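Local coordinates for protein glycosyl hydrolase family 10 (PDB 4MGQ) that is the carbohydrate-binding module, with a bound calcium ion, of a larger protein that probably hydrolyses internal beta-1,4 linkages of xylan, at residues Thr64-Gly69 against Arg103-Thr108. Numbering follows the deposited sequence.
Sequences TVWPQG and RFELGT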
# COMPACT_ATOMS: atom_id res chain seq x y z
N THR A 64 -10.02 -1.55 1.36
CA THR A 64 -10.53 -1.25 0.03
C THR A 64 -9.53 -0.44 -0.80
O THR A 64 -8.99 0.55 -0.31
CB THR A 64 -11.86 -0.48 0.13
OG1 THR A 64 -12.81 -1.30 0.82
CG2 THR A 64 -12.41 -0.16 -1.24
N VAL A 65 -9.28 -0.90 -2.02
CA VAL A 65 -8.41 -0.19 -2.96
C VAL A 65 -9.15 0.06 -4.27
O VAL A 65 -9.58 -0.89 -4.92
CB VAL A 65 -7.11 -0.96 -3.26
CG1 VAL A 65 -6.22 -0.15 -4.19
CG2 VAL A 65 -6.34 -1.29 -1.96
N TRP A 66 -9.31 1.32 -4.66
CA TRP A 66 -9.93 1.66 -5.94
C TRP A 66 -8.88 2.26 -6.87
O TRP A 66 -8.37 3.35 -6.59
CB TRP A 66 -11.07 2.67 -5.78
CG TRP A 66 -12.23 2.22 -4.95
CD1 TRP A 66 -12.68 0.94 -4.77
CD2 TRP A 66 -13.09 3.06 -4.18
NE1 TRP A 66 -13.78 0.94 -3.92
CE2 TRP A 66 -14.04 2.23 -3.55
CE3 TRP A 66 -13.14 4.44 -3.96
CZ2 TRP A 66 -15.04 2.75 -2.72
CZ3 TRP A 66 -14.13 4.95 -3.14
CH2 TRP A 66 -15.06 4.10 -2.52
N PRO A 67 -8.57 1.57 -7.98
CA PRO A 67 -7.74 2.19 -9.02
C PRO A 67 -8.46 3.37 -9.65
O PRO A 67 -9.68 3.34 -9.76
CB PRO A 67 -7.54 1.07 -10.03
CG PRO A 67 -7.79 -0.21 -9.24
CD PRO A 67 -8.92 0.18 -8.30
N GLN A 68 -7.73 4.39 -10.08
CA GLN A 68 -8.36 5.60 -10.57
C GLN A 68 -7.66 6.17 -11.79
O GLN A 68 -6.44 6.33 -11.79
CB GLN A 68 -8.38 6.66 -9.46
CG GLN A 68 -8.92 8.01 -9.91
CD GLN A 68 -10.44 8.07 -9.88
OE1 GLN A 68 -11.07 7.66 -8.88
NE2 GLN A 68 -11.05 8.60 -10.95
N GLY A 69 -8.44 6.48 -12.82
CA GLY A 69 -7.98 7.27 -13.95
C GLY A 69 -8.99 8.38 -14.18
O GLY A 69 -9.42 9.04 -13.24
N ARG A 103 -6.12 4.25 -4.99
CA ARG A 103 -6.72 4.90 -3.82
C ARG A 103 -7.00 3.88 -2.73
O ARG A 103 -7.85 3.02 -2.91
CB ARG A 103 -8.03 5.61 -4.20
CG ARG A 103 -7.86 6.70 -5.28
CD ARG A 103 -9.20 7.21 -5.82
NE ARG A 103 -10.09 7.63 -4.73
CZ ARG A 103 -11.41 7.76 -4.87
NH1 ARG A 103 -11.99 7.50 -6.04
NH2 ARG A 103 -12.15 8.13 -3.83
N PHE A 104 -6.29 3.98 -1.60
CA PHE A 104 -6.59 3.16 -0.43
C PHE A 104 -7.67 3.87 0.37
O PHE A 104 -7.45 4.96 0.89
CB PHE A 104 -5.33 2.92 0.42
CG PHE A 104 -4.31 1.99 -0.21
CD1 PHE A 104 -3.58 2.39 -1.32
CD2 PHE A 104 -4.06 0.74 0.35
CE1 PHE A 104 -2.64 1.54 -1.90
CE2 PHE A 104 -3.10 -0.12 -0.21
CZ PHE A 104 -2.39 0.28 -1.34
N GLU A 105 -8.84 3.25 0.46
CA GLU A 105 -9.99 3.84 1.15
C GLU A 105 -10.01 3.41 2.60
O GLU A 105 -10.40 2.28 2.91
CB GLU A 105 -11.28 3.43 0.45
CG GLU A 105 -11.31 3.82 -1.01
CD GLU A 105 -11.24 5.32 -1.19
OE1 GLU A 105 -12.11 6.03 -0.63
OE2 GLU A 105 -10.30 5.80 -1.86
N LEU A 106 -9.58 4.30 3.49
CA LEU A 106 -9.38 3.94 4.88
C LEU A 106 -10.43 4.56 5.80
O LEU A 106 -10.31 4.44 7.02
CB LEU A 106 -7.99 4.37 5.35
CG LEU A 106 -6.79 3.92 4.52
CD1 LEU A 106 -5.50 4.51 5.10
CD2 LEU A 106 -6.70 2.41 4.49
N GLY A 107 -11.42 5.22 5.23
CA GLY A 107 -12.31 6.07 6.01
C GLY A 107 -13.13 5.37 7.07
O GLY A 107 -13.36 5.93 8.14
N THR A 108 -13.59 4.16 6.78
CA THR A 108 -14.43 3.44 7.74
C THR A 108 -13.61 2.64 8.76
O THR A 108 -14.18 2.02 9.67
CB THR A 108 -15.42 2.51 7.01
OG1 THR A 108 -14.71 1.44 6.38
CG2 THR A 108 -16.23 3.27 5.96
O HOH W 1 -10.90 -0.05 3.64
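W66 and R103 face each other as an antiparallel hydrogen-bonded pair, in which W66 N donates to R103 O at 2.8 Å and R103 N donates back to W66 O at 2.9 Å. Two residues along, beyond the non-hydrogen-bonded pair V65/F104, E105 N bonds to T64 O. Strands 61-69 and 99-105 are thus neighbours in one of the two antiparallel sheets of this beta-sandwich carbohydrate-binding module, and their short segments run at 151°. Past the last bond, a water accepts from T64 N; its link to E105 O is unusually short and therefore doubtful.

On the sheet face bearing W66, R103 and E105, the guanidinium is held from several sides. R103 NH1 donates to Q68 OE1 at 3.0 Å, a rather bent bond; the same oxygen also bonds T72. NE forms a long salt bridge with E105 OE2, and NH2 pairs with E34 on the adjoining strand 34-37. Q68 NE2 meanwhile bonds G69 O, so both ends of the amide are engaged and its rotation is fixed.

The W66 indole receives E105 over one face: CG stands 3.6 Å from the six-membered ring centroid, a CH-pi contact, and the carboxylate lies nearly parallel to the ring, 10° between planes. A bend at chi2 (-62°) lays the glutamate across the indole. R103 instead meets the ring's rim, turning its own guanidinium face to CE3. E105 OE1 also lies close to the E34 carboxylate, a proximity that R103, paired with both acids, probably offsets. Through the opposite sheet face, in a buried layer with F80, V65 CG2 rests over the F104 ring, 4.0 Å from its centroid.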